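Local coordinates for interleukin-20 receptor subunit beta (Homo sapiens, PDB 6DF3), which serves as a receptor chain for IL19, IL20 and IL24, pairing with IL20RA, and for IL20 and IL24 when paired with IL22RA1, at residues C[7-12]-C[95-100]; C[18-23]-C[30-35]; C[53-56]-C[62-65]; C[67-70]-C[74-77]; C[78-83]-C[88-93]. The protein carries 1 engineered substitution. All coordinates share one frame; numbering follows the deposited sequence.

How the contacts relate
All five contacts lie in the first of the two fibronectin type III domains in this extracellular piece. From the N terminus, contact 1 opens at strand 8-12 and closes only when strand 86-98 ends, so it encloses the other four. Those follow in series without crossing: contact 2 packs the end of strand 15-19 and the loop after it against strand 31-37, contact 3 closes a short loop by a disulfide, contact 4 folds the loop after strand 62-64 onto the start of strand 74-83, and contact 5 closes the hairpin 74-83/86-98. Contacts 1 and 2 span the two sheets of the sandwich, while contact 5 knits strands within one sheet.

Contact 1 of 5, residues C[7-12]-C[95-100]; sequences LSVLST and HPFNRQ. Engineered in segment 95-100: Q100 (natural residue Asn).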
# COMPACT_ATOMS: atom_id res chain seq x y z
N LEU C 7 -13.64 13.69 -27.66
CA LEU C 7 -13.12 12.96 -26.53
C LEU C 7 -13.12 13.85 -25.33
O LEU C 7 -12.64 15.00 -25.42
CB LEU C 7 -11.69 12.54 -26.74
CG LEU C 7 -11.56 11.21 -27.47
CD1 LEU C 7 -12.14 11.27 -28.85
CD2 LEU C 7 -10.12 10.81 -27.52
N SER C 8 -13.62 13.31 -24.22
CA SER C 8 -13.51 13.98 -22.94
C SER C 8 -13.45 12.96 -21.76
O SER C 8 -13.80 11.80 -21.92
CB SER C 8 -14.66 15.02 -22.78
OG SER C 8 -15.87 14.37 -22.41
N VAL C 9 -12.97 13.40 -20.60
CA VAL C 9 -13.02 12.60 -19.39
C VAL C 9 -14.01 13.22 -18.40
O VAL C 9 -13.83 14.33 -18.00
CB VAL C 9 -11.62 12.48 -18.73
CG1 VAL C 9 -11.69 11.62 -17.47
CG2 VAL C 9 -10.60 11.84 -19.69
N LEU C 10 -15.02 12.47 -17.98
CA LEU C 10 -15.82 12.74 -16.81
C LEU C 10 -15.25 11.98 -15.60
O LEU C 10 -15.28 10.74 -15.56
CB LEU C 10 -17.25 12.31 -17.06
CG LEU C 10 -18.25 12.46 -15.90
CD1 LEU C 10 -18.39 13.94 -15.60
CD2 LEU C 10 -19.59 11.85 -16.29
N SER C 11 -14.75 12.72 -14.62
CA SER C 11 -14.17 12.16 -13.45
C SER C 11 -14.94 12.66 -12.26
O SER C 11 -14.86 13.84 -11.93
CB SER C 11 -12.68 12.49 -13.30
OG SER C 11 -12.18 12.09 -12.00
N THR C 12 -15.59 11.71 -11.59
CA THR C 12 -16.48 11.89 -10.48
C THR C 12 -16.00 11.00 -9.31
O THR C 12 -15.91 9.76 -9.49
CB THR C 12 -17.88 11.37 -10.85
OG1 THR C 12 -18.34 12.13 -11.95
CG2 THR C 12 -18.79 11.65 -9.73
N HIS C 95 -6.84 17.83 -24.03
CA HIS C 95 -6.18 18.22 -22.80
C HIS C 95 -5.95 17.03 -21.91
O HIS C 95 -6.88 16.35 -21.51
CB HIS C 95 -7.00 19.29 -22.08
CG HIS C 95 -7.14 20.54 -22.91
ND1 HIS C 95 -8.34 20.94 -23.48
CD2 HIS C 95 -6.20 21.42 -23.35
CE1 HIS C 95 -8.14 22.04 -24.18
NE2 HIS C 95 -6.86 22.36 -24.12
N PRO C 96 -4.69 16.75 -21.62
CA PRO C 96 -4.28 15.65 -20.78
C PRO C 96 -5.05 15.64 -19.44
O PRO C 96 -5.35 16.67 -18.90
CB PRO C 96 -2.82 16.02 -20.50
CG PRO C 96 -2.37 16.67 -21.75
CD PRO C 96 -3.53 17.55 -22.06
N PHE C 97 -5.44 14.49 -18.97
CA PHE C 97 -6.21 14.38 -17.73
C PHE C 97 -5.32 14.09 -16.47
O PHE C 97 -4.49 13.15 -16.46
CB PHE C 97 -7.18 13.19 -17.85
CG PHE C 97 -8.01 13.00 -16.62
CD1 PHE C 97 -9.01 13.93 -16.32
CD2 PHE C 97 -7.74 11.94 -15.74
CE1 PHE C 97 -9.74 13.80 -15.16
CE2 PHE C 97 -8.49 11.78 -14.59
CZ PHE C 97 -9.47 12.71 -14.28
N ASN C 98 -5.59 14.83 -15.40
CA ASN C 98 -4.98 14.73 -14.13
C ASN C 98 -6.08 14.47 -13.10
O ASN C 98 -6.96 15.34 -12.86
CB ASN C 98 -4.22 16.03 -13.79
CG ASN C 98 -3.31 15.87 -12.53
OD1 ASN C 98 -3.66 15.16 -11.57
ND2 ASN C 98 -2.15 16.51 -12.55
N ARG C 99 -5.98 13.36 -12.36
CA ARG C 99 -6.98 13.05 -11.36
C ARG C 99 -7.08 14.10 -10.23
O ARG C 99 -8.01 14.04 -9.50
CB ARG C 99 -6.82 11.66 -10.79
CG ARG C 99 -5.59 11.50 -9.87
CD ARG C 99 -5.31 10.01 -9.62
NE ARG C 99 -4.20 9.88 -8.68
CZ ARG C 99 -3.81 8.75 -8.14
NH1 ARG C 99 -4.48 7.63 -8.35
NH2 ARG C 99 -2.75 8.76 -7.35
N GLN C 100 -6.10 14.98 -10.04
CA GLN C 100 -6.20 16.14 -9.14
C GLN C 100 -7.51 16.94 -9.43
O GLN C 100 -8.05 17.56 -8.60
CB GLN C 100 -4.94 16.99 -9.37
CG GLN C 100 -4.77 18.30 -8.57
CD GLN C 100 -4.21 18.03 -7.18
OE1 GLN C 100 -3.23 17.29 -7.01
NE2 GLN C 100 -4.84 18.63 -6.16
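F97 lays its ring across V9 and S11, which both point at it from strand 8-12, and these three side chains make up the whole of the close packing between 7-12 and 95-100. The methyl CG1 of V9 sits over one face of the phenyl ring, 3.8 Å from its centroid and nearly on the ring normal, a CH-pi contact displaced toward the CD1-CE1 rim. Further along the same ring, S11 brings CB to 3.4 Å from F97 CZ, approaching obliquely. CG of F97 stands anti to the backbone N (chi1 180°), which extends the ring across to the facing strand, where it meets the V9 side chain at about a right angle. The two segments belong to different sheets of a fibronectin type III sandwich: strand 8-12 is an edge strand of the three-stranded sheet, whereas F97 lies on strand 86-98 at the edge of the four-stranded one. The gap between them is therefore bridged by side chains, and S11 turns its OG to T102 and H16 instead of across the contact. H16 also meets the F97 ring, their planes at about 55°. With an alanine here in place of the phenylalanine, V9 CG1 and S11 CB would probably lose the aromatic surface they rest on, leaving a gap between the sheets beside H16. The outer side is much looser. L10 points away from the opposing segment, H95 and P96 are exposed, and N98 forms an Asx turn, its OD1 accepting from the backbone N of the engineered Q100 at 2.9 Å.

Contact 2 of 5, residues C[18-23]-C[30-35]; sequences LMWSPV and VYYSVE
The hydroxyl of Y32 accepts the backbone N-H of V23, with OH 3.0 Å from V23 N and an N-H...O angle of 159°, while P22 CA crowds the same oxygen. This bond ties the loop that follows strand 15-19 to strand 31-37 of the other sheet of the fibronectin type III sandwich, and the two segments run in roughly opposite directions. Between them W20 and Y32 form an edge-to-face (T-shaped) pair, the indole edge directed at the phenol face with the planes at 66°. W20 NE1 stands 3.2 Å above the Y32 plane, over the ring centre, so the pyrrole side of the indole, with its nitrogen, is what meets the phenol. The torsion chi1 of 53° places W20 CG between its backbone N and carbonyl carbon, swinging the indole inward across strand 31-37. Its benzo side reaches back along Y32, CZ2 lying 3.5 Å from Y32 CB. A tryptophan near the end of the second strand is a familiar core residue of this fold, and W20 is buried here, packing also on V79 and C63. A phenylalanine in place of Y32 would probably keep a ring beneath the indole but leave the V23 N-H without its acceptor and the loop at P22 and V23 less firmly held. Nearer strand 15-19 the contact becomes wholly apolar: V34 divides its two methyls, CG2 meeting W20 CH2 at 3.8 Å and CG1 meeting L18 CD2 at 3.7 Å.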
# COMPACT_ATOMS: atom_id res chain seq x y z
N LEU C 18 -13.57 7.83 -19.70
CA LEU C 18 -13.26 8.42 -21.00
C LEU C 18 -14.47 8.22 -21.89
O LEU C 18 -15.13 7.18 -21.75
CB LEU C 18 -12.02 7.78 -21.62
CG LEU C 18 -11.61 8.26 -23.03
CD1 LEU C 18 -11.17 9.69 -22.92
CD2 LEU C 18 -10.51 7.38 -23.58
N MET C 19 -14.81 9.20 -22.75
CA MET C 19 -16.11 9.25 -23.54
C MET C 19 -15.83 9.88 -24.85
O MET C 19 -14.93 10.69 -24.94
CB MET C 19 -17.25 10.07 -22.91
CG MET C 19 -17.65 9.58 -21.51
SD MET C 19 -18.80 10.61 -20.53
CE MET C 19 -18.32 12.26 -21.05
N TRP C 20 -16.57 9.46 -25.86
CA TRP C 20 -16.41 9.97 -27.21
C TRP C 20 -17.76 9.82 -27.92
O TRP C 20 -18.62 9.12 -27.43
CB TRP C 20 -15.24 9.25 -27.91
CG TRP C 20 -15.34 7.74 -27.89
CD1 TRP C 20 -15.96 6.98 -28.80
CD2 TRP C 20 -14.80 6.82 -26.92
NE1 TRP C 20 -15.87 5.66 -28.48
CE2 TRP C 20 -15.16 5.53 -27.33
CE3 TRP C 20 -14.06 6.97 -25.76
CZ2 TRP C 20 -14.81 4.37 -26.61
CZ3 TRP C 20 -13.71 5.83 -25.02
CH2 TRP C 20 -14.08 4.53 -25.46
N SER C 21 -17.93 10.49 -29.06
CA SER C 21 -19.11 10.27 -29.89
C SER C 21 -18.94 8.95 -30.66
O SER C 21 -17.86 8.64 -31.10
CB SER C 21 -19.30 11.37 -30.93
OG SER C 21 -19.19 12.63 -30.34
N PRO C 22 -20.04 8.20 -30.84
CA PRO C 22 -19.89 6.95 -31.55
C PRO C 22 -19.62 7.16 -33.03
O PRO C 22 -20.14 8.10 -33.63
CB PRO C 22 -21.26 6.29 -31.36
CG PRO C 22 -22.20 7.43 -31.19
CD PRO C 22 -21.42 8.38 -30.34
N VAL C 23 -18.83 6.27 -33.60
CA VAL C 23 -18.56 6.30 -35.01
C VAL C 23 -19.70 5.60 -35.73
O VAL C 23 -20.12 4.51 -35.32
CB VAL C 23 -17.22 5.63 -35.33
CG1 VAL C 23 -17.04 5.42 -36.82
CG2 VAL C 23 -16.11 6.49 -34.73
N VAL C 30 -19.61 -1.34 -34.06
CA VAL C 30 -18.25 -0.83 -33.94
C VAL C 30 -17.70 -1.15 -32.55
O VAL C 30 -18.43 -1.05 -31.53
CB VAL C 30 -18.19 0.68 -34.22
CG1 VAL C 30 -16.80 1.25 -33.93
CG2 VAL C 30 -18.61 0.93 -35.68
N TYR C 31 -16.42 -1.56 -32.55
CA TYR C 31 -15.64 -1.71 -31.30
C TYR C 31 -14.58 -0.61 -31.15
O TYR C 31 -14.15 0.02 -32.12
CB TYR C 31 -15.05 -3.13 -31.27
CG TYR C 31 -16.12 -4.25 -31.06
CD1 TYR C 31 -16.95 -4.24 -29.91
CD2 TYR C 31 -16.27 -5.30 -31.99
CE1 TYR C 31 -17.93 -5.23 -29.71
CE2 TYR C 31 -17.25 -6.30 -31.78
CZ TYR C 31 -18.06 -6.25 -30.64
OH TYR C 31 -19.00 -7.20 -30.37
N TYR C 32 -14.17 -0.35 -29.92
CA TYR C 32 -13.20 0.72 -29.66
C TYR C 32 -12.02 0.17 -28.88
O TYR C 32 -12.21 -0.72 -28.07
CB TYR C 32 -13.88 1.86 -28.86
CG TYR C 32 -15.06 2.45 -29.57
CD1 TYR C 32 -14.87 3.31 -30.63
CD2 TYR C 32 -16.37 2.11 -29.21
CE1 TYR C 32 -15.93 3.84 -31.34
CE2 TYR C 32 -17.46 2.65 -29.91
CZ TYR C 32 -17.22 3.51 -30.98
OH TYR C 32 -18.24 4.04 -31.71
N SER C 33 -10.82 0.74 -29.04
CA SER C 33 -9.65 0.41 -28.17
C SER C 33 -9.09 1.67 -27.60
O SER C 33 -8.95 2.66 -28.31
CB SER C 33 -8.56 -0.35 -28.93
OG SER C 33 -9.16 -1.43 -29.62
N VAL C 34 -8.81 1.64 -26.30
CA VAL C 34 -8.20 2.77 -25.62
C VAL C 34 -6.75 2.51 -25.16
O VAL C 34 -6.48 1.45 -24.63
CB VAL C 34 -9.02 3.17 -24.41
CG1 VAL C 34 -8.37 4.34 -23.71
CG2 VAL C 34 -10.44 3.47 -24.83
N GLU C 35 -5.86 3.49 -25.35
CA GLU C 35 -4.50 3.40 -24.81
C GLU C 35 -4.13 4.69 -24.09
O GLU C 35 -4.78 5.70 -24.33
CB GLU C 35 -3.53 3.15 -25.92
CG GLU C 35 -3.75 1.79 -26.52
CD GLU C 35 -2.73 1.47 -27.61
OE1 GLU C 35 -2.05 2.40 -28.10
OE2 GLU C 35 -2.65 0.27 -28.01

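Contact 3 of 5, residues C[53-56]-C[62-65]; sequences SWCS and ECDV
The indole of W54 turns an edge toward D64, with CD1 4.1 Å from D64 O and that oxygen near the ring plane. One face of the indole carries CB of the preceding S53, displaced toward the rim, and NE1 donates to D67 OD2, which would limit the rotation of the exposed ring. Beneath this loose approach a water joins the two backbones: it accepts from W54 N at 3.0 Å and donates to D64 O, also at 3.0 Å. The firm link is the disulfide C55-C63, its SG atoms 2.0 Å apart and its chi3 of 103° giving a right-handed twist. The halves are built differently: SG of C55 lies anti to its own carbonyl carbon, whereas SG of C63 lies anti to its backbone N (chi1 180°) and so stretches out to meet it. This bridge pins the irregular loop after strand 50-51 to strand 62-64. Within the first fibronectin type III domain those strands are the edges of different sheets, so the cystine ties the loop that leaves one sheet to the edge strand of the other. Both cysteines are buried, and each packs on V34; C63 is also covered by W20. The D64 carboxylate is held by T66 OG1 through OD1. S53 OG is hydrogen-bonded to a basic side chain from the chain of another protein in the assembly.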
# COMPACT_ATOMS: atom_id res chain seq x y z
N SER C 53 -6.66 -1.23 -19.18
CA SER C 53 -6.97 -2.47 -18.46
C SER C 53 -8.26 -3.13 -19.00
O SER C 53 -8.25 -4.29 -19.39
CB SER C 53 -7.07 -2.19 -16.95
OG SER C 53 -5.79 -1.96 -16.36
N TRP C 54 -9.33 -2.36 -19.11
CA TRP C 54 -10.66 -2.92 -19.46
C TRP C 54 -11.21 -2.56 -20.82
O TRP C 54 -12.38 -2.89 -21.10
CB TRP C 54 -11.68 -2.52 -18.41
CG TRP C 54 -11.23 -2.89 -17.08
CD1 TRP C 54 -11.00 -2.04 -16.05
CD2 TRP C 54 -10.91 -4.20 -16.62
NE1 TRP C 54 -10.57 -2.75 -14.96
CE2 TRP C 54 -10.51 -4.08 -15.27
CE3 TRP C 54 -10.90 -5.48 -17.22
CZ2 TRP C 54 -10.11 -5.18 -14.49
CZ3 TRP C 54 -10.53 -6.58 -16.45
CH2 TRP C 54 -10.13 -6.42 -15.09
N CYS C 55 -10.40 -1.92 -21.68
CA CYS C 55 -10.90 -1.48 -23.01
C CYS C 55 -10.04 -1.74 -24.20
O CYS C 55 -9.61 -0.83 -24.88
CB CYS C 55 -11.24 -0.01 -22.98
SG CYS C 55 -12.33 0.36 -21.60
N SER C 56 -9.87 -3.00 -24.51
CA SER C 56 -9.36 -3.37 -25.80
C SER C 56 -10.57 -4.06 -26.43
O SER C 56 -11.19 -4.90 -25.81
CB SER C 56 -8.10 -4.24 -25.62
OG SER C 56 -7.14 -3.60 -24.72
N GLU C 62 -17.60 4.49 -24.37
CA GLU C 62 -16.91 4.90 -23.18
C GLU C 62 -15.98 3.80 -22.61
O GLU C 62 -15.93 2.68 -23.11
CB GLU C 62 -17.92 5.45 -22.15
CG GLU C 62 -18.77 4.39 -21.52
CD GLU C 62 -19.97 4.94 -20.75
OE1 GLU C 62 -20.70 5.81 -21.28
OE2 GLU C 62 -20.21 4.46 -19.62
N CYS C 63 -15.20 4.17 -21.60
CA CYS C 63 -14.25 3.28 -20.95
C CYS C 63 -13.95 3.82 -19.57
O CYS C 63 -13.47 4.95 -19.42
CB CYS C 63 -12.92 3.25 -21.71
SG CYS C 63 -11.61 2.16 -20.99
N ASP C 64 -14.19 3.00 -18.56
CA ASP C 64 -13.70 3.24 -17.24
C ASP C 64 -12.15 3.01 -17.15
O ASP C 64 -11.70 1.88 -16.98
CB ASP C 64 -14.46 2.38 -16.24
CG ASP C 64 -14.18 2.77 -14.81
OD1 ASP C 64 -13.15 3.46 -14.59
OD2 ASP C 64 -14.97 2.41 -13.91
N VAL C 65 -11.37 4.10 -17.17
CA VAL C 65 -9.92 4.04 -17.12
C VAL C 65 -9.41 4.25 -15.70
O VAL C 65 -8.26 4.57 -15.47
CB VAL C 65 -9.28 5.12 -18.06
CG1 VAL C 65 -9.76 4.96 -19.50
CG2 VAL C 65 -9.62 6.53 -17.66
O HOH W 1 -9.39 0.50 -18.28

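Contact 4 of 5, residues C[67-70]-C[74-77]; sequences DDIT and PYNL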
# COMPACT_ATOMS: atom_id res chain seq x y z
N ASP C 67 -8.59 2.27 -13.32
CA ASP C 67 -7.46 1.40 -12.98
C ASP C 67 -6.16 1.69 -13.73
O ASP C 67 -5.15 1.25 -13.28
CB ASP C 67 -7.84 -0.04 -13.13
CG ASP C 67 -8.97 -0.44 -12.19
OD1 ASP C 67 -9.31 0.28 -11.20
OD2 ASP C 67 -9.57 -1.43 -12.54
N ASP C 68 -6.19 2.48 -14.80
CA ASP C 68 -5.01 2.87 -15.51
C ASP C 68 -4.42 4.16 -14.97
O ASP C 68 -3.28 4.42 -15.17
CB ASP C 68 -5.38 3.11 -16.97
CG ASP C 68 -6.10 1.91 -17.60
OD1 ASP C 68 -5.62 0.75 -17.49
OD2 ASP C 68 -7.17 2.11 -18.23
N ILE C 69 -5.23 5.04 -14.37
CA ILE C 69 -4.72 6.29 -13.85
C ILE C 69 -4.25 6.02 -12.42
O ILE C 69 -5.09 5.86 -11.53
CB ILE C 69 -5.82 7.40 -13.87
CG1 ILE C 69 -6.49 7.56 -15.26
CG2 ILE C 69 -5.23 8.73 -13.45
CD1 ILE C 69 -5.58 7.56 -16.42
N THR C 70 -2.92 5.94 -12.19
CA THR C 70 -2.42 5.40 -10.90
C THR C 70 -1.40 6.30 -10.26
O THR C 70 -0.74 5.95 -9.22
CB THR C 70 -1.76 4.03 -11.10
OG1 THR C 70 -0.87 4.13 -12.15
CG2 THR C 70 -2.77 2.95 -11.50
N PRO C 74 -0.54 14.32 -15.10
CA PRO C 74 -1.38 14.32 -16.30
C PRO C 74 -1.11 13.11 -17.17
O PRO C 74 0.03 12.76 -17.36
CB PRO C 74 -0.98 15.62 -17.08
CG PRO C 74 0.35 16.04 -16.46
CD PRO C 74 0.48 15.38 -15.10
N TYR C 75 -2.18 12.58 -17.76
CA TYR C 75 -2.21 11.40 -18.59
C TYR C 75 -2.78 11.79 -19.97
O TYR C 75 -3.77 12.49 -20.06
CB TYR C 75 -3.14 10.32 -17.95
CG TYR C 75 -2.48 9.42 -16.98
CD1 TYR C 75 -2.29 9.84 -15.68
CD2 TYR C 75 -2.06 8.14 -17.34
CE1 TYR C 75 -1.66 9.01 -14.72
CE2 TYR C 75 -1.42 7.30 -16.40
CZ TYR C 75 -1.22 7.73 -15.08
OH TYR C 75 -0.66 6.94 -14.07
N ASN C 76 -2.16 11.30 -21.02
CA ASN C 76 -2.69 11.27 -22.33
C ASN C 76 -3.47 10.01 -22.52
O ASN C 76 -3.09 8.96 -22.03
CB ASN C 76 -1.56 11.29 -23.37
CG ASN C 76 -0.65 12.49 -23.23
OD1 ASN C 76 -1.06 13.53 -22.76
ND2 ASN C 76 0.62 12.31 -23.58
N LEU C 77 -4.53 10.12 -23.29
CA LEU C 77 -5.41 9.02 -23.62
C LEU C 77 -5.73 9.12 -25.12
O LEU C 77 -5.80 10.21 -25.67
CB LEU C 77 -6.65 9.16 -22.79
CG LEU C 77 -6.49 8.83 -21.30
CD1 LEU C 77 -7.63 9.48 -20.54
CD2 LEU C 77 -6.55 7.32 -21.17
O HOH W 2 0.62 4.76 -14.96
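Y75 reaches back to T70 with its hydroxyl, and the hydrogen bonds gather there. T70 N donates to Y75 OH at 3.1 Å, almost straight at 169°. A tyrosine whose hydroxyl binds the backbone of the residue five places earlier is a tyrosine corner, well known in Greek-key sandwiches such as the fibronectin type III fold. Water 2 lies at the ring edge, in plane, 2.7 Å from Y75 OH and 3.2 Å from T70 OG1, closing a small polar ring. T70 OG1 stands between the backbone N and carbonyl carbon (chi1 50°), on the side of that water. The apolar part is carried by I69: its CD1 makes a CH-pi contact over one face of the phenol, 3.9 Å from the centroid, while CG2 approaches CE1. Obliquely to the ring, the carbonyl oxygen of D68 comes to 3.6 Å from Y75 CE2. Outside the two segments, D68 holds S52 and forms a salt bridge to a basic side chain from the chain of another protein, and T70 also hydrogen-bonds a polar side chain of another protein chain. With one ring face covered by I69 and its hydroxyl gripped, Y75 anchors the loop 67-70, which is consistent with D68 and T70 being set in place for that neighbouring protein.

Contact 5 of 5, residues C[78-83]-C[88-93]; sequences RVRATL and SAWSIL
R78 spreads its guanidinium flat over the indole of W90, the planes only 5° apart and CZ 3.5 Å from the centroid of the five-membered ring, a cation-pi stack. On the opposite face the aliphatic chain of R80 covers the six-membered ring, its CD making a CH-pi contact 3.6 Å from the centroid, and the guanidinium follows over the CZ2 rim, with NE 3.4 Å from W90 CZ2. Both arginines leave the backbone with CG between N and the carbonyl carbon and then run extended from CG to NE, which brings them up on either side of the tryptophan. The ladder resembles, on a smaller scale, the arginine-tryptophan ladder beside the WSXWS box of class I cytokine receptors, although the full box is absent here. The backbones are antiparallel: V79 and S91 form a hydrogen-bonded pair, V79 N to S91 O at 2.9 Å and S91 N to V79 O at 3.0 Å. R78 and I92 make the adjoining non-hydrogen-bonded pair. Closer to the hairpin turn a side chain steps in: S88 OG accepts from A81 N at 2.8 Å, nearly straight, and itself donates to A89 O. S88 N meanwhile returns to A81 O at 2.8 Å. Besides lying on W90, the R78 guanidinium has an acidic partner, E35, on the neighbouring strand 31-37 and a second aromatic one in W49. Strand 74-83 runs between strands 31-37 and 86-98, and 86-98 is the outermost strand; from strand 74-83, V79 packs on V34 and L7, and A81 on Y32.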
# COMPACT_ATOMS: atom_id res chain seq x y z
N ARG C 78 -5.80 7.98 -25.80
CA ARG C 78 -6.23 7.94 -27.17
C ARG C 78 -7.13 6.76 -27.45
O ARG C 78 -7.04 5.72 -26.81
CB ARG C 78 -5.03 7.89 -28.09
CG ARG C 78 -4.18 6.66 -27.96
CD ARG C 78 -3.03 6.70 -28.99
NE ARG C 78 -2.37 5.41 -29.07
CZ ARG C 78 -1.31 5.18 -29.83
NH1 ARG C 78 -0.81 6.12 -30.61
NH2 ARG C 78 -0.76 4.00 -29.82
N VAL C 79 -7.97 6.90 -28.44
CA VAL C 79 -8.96 5.86 -28.72
C VAL C 79 -9.12 5.64 -30.21
O VAL C 79 -8.96 6.56 -30.99
CB VAL C 79 -10.31 6.23 -28.10
CG1 VAL C 79 -10.85 7.50 -28.74
CG2 VAL C 79 -11.32 5.08 -28.25
N ARG C 80 -9.41 4.42 -30.61
CA ARG C 80 -9.69 4.20 -32.03
C ARG C 80 -10.81 3.20 -32.18
O ARG C 80 -11.17 2.50 -31.24
CB ARG C 80 -8.44 3.72 -32.76
CG ARG C 80 -8.05 2.26 -32.52
CD ARG C 80 -6.83 1.83 -33.33
NE ARG C 80 -6.33 0.56 -32.80
CZ ARG C 80 -5.21 -0.05 -33.20
NH1 ARG C 80 -4.47 0.44 -34.18
NH2 ARG C 80 -4.85 -1.19 -32.60
N ALA C 81 -11.35 3.14 -33.39
CA ALA C 81 -12.45 2.27 -33.68
C ALA C 81 -11.98 1.17 -34.61
O ALA C 81 -11.11 1.41 -35.44
CB ALA C 81 -13.56 3.06 -34.31
N THR C 82 -12.55 -0.02 -34.42
CA THR C 82 -12.35 -1.19 -35.28
C THR C 82 -13.68 -1.79 -35.77
O THR C 82 -14.73 -1.72 -35.10
CB THR C 82 -11.57 -2.35 -34.58
OG1 THR C 82 -11.95 -2.48 -33.21
CG2 THR C 82 -10.07 -2.12 -34.65
N LEU C 83 -13.57 -2.38 -36.96
CA LEU C 83 -14.67 -2.99 -37.70
C LEU C 83 -14.01 -3.99 -38.67
O LEU C 83 -14.02 -3.80 -39.90
CB LEU C 83 -15.48 -1.90 -38.42
CG LEU C 83 -16.95 -2.17 -38.74
CD1 LEU C 83 -17.67 -0.93 -39.26
CD2 LEU C 83 -17.07 -3.29 -39.75
N SER C 88 -9.73 2.71 -37.55
CA SER C 88 -9.59 4.16 -37.74
C SER C 88 -8.18 4.63 -37.35
O SER C 88 -7.38 3.87 -36.85
CB SER C 88 -10.60 4.89 -36.88
OG SER C 88 -10.35 4.64 -35.48
N ALA C 89 -7.87 5.90 -37.57
CA ALA C 89 -6.67 6.48 -37.05
C ALA C 89 -6.90 6.68 -35.52
O ALA C 89 -8.02 6.51 -35.01
CB ALA C 89 -6.40 7.79 -37.77
N TRP C 90 -5.84 6.98 -34.75
CA TRP C 90 -6.02 7.24 -33.31
C TRP C 90 -6.54 8.66 -33.10
O TRP C 90 -6.10 9.56 -33.80
CB TRP C 90 -4.70 7.12 -32.55
CG TRP C 90 -4.19 5.73 -32.41
CD1 TRP C 90 -3.16 5.16 -33.11
CD2 TRP C 90 -4.67 4.72 -31.49
NE1 TRP C 90 -2.98 3.88 -32.70
CE2 TRP C 90 -3.86 3.58 -31.68
CE3 TRP C 90 -5.69 4.67 -30.54
CZ2 TRP C 90 -4.06 2.40 -30.98
CZ3 TRP C 90 -5.89 3.48 -29.83
CH2 TRP C 90 -5.09 2.35 -30.08
N SER C 91 -7.42 8.84 -32.13
CA SER C 91 -7.86 10.17 -31.70
C SER C 91 -7.30 10.43 -30.28
O SER C 91 -7.54 9.60 -29.38
CB SER C 91 -9.38 10.28 -31.57
OG SER C 91 -10.07 10.52 -32.74
N ILE C 92 -6.64 11.57 -30.10
CA ILE C 92 -5.98 11.90 -28.89
C ILE C 92 -6.84 12.84 -28.08
O ILE C 92 -7.35 13.74 -28.57
CB ILE C 92 -4.58 12.45 -29.19
CG1 ILE C 92 -3.84 11.37 -29.97
CG2 ILE C 92 -3.79 12.71 -27.91
CD1 ILE C 92 -2.45 11.80 -30.34
N LEU C 93 -7.01 12.59 -26.80
CA LEU C 93 -7.65 13.56 -25.90
C LEU C 93 -6.90 14.92 -25.95
O LEU C 93 -5.70 14.93 -25.84
CB LEU C 93 -7.70 12.99 -24.48
CG LEU C 93 -8.30 13.81 -23.38
CD1 LEU C 93 -9.78 13.81 -23.58
CD2 LEU C 93 -7.92 13.23 -22.01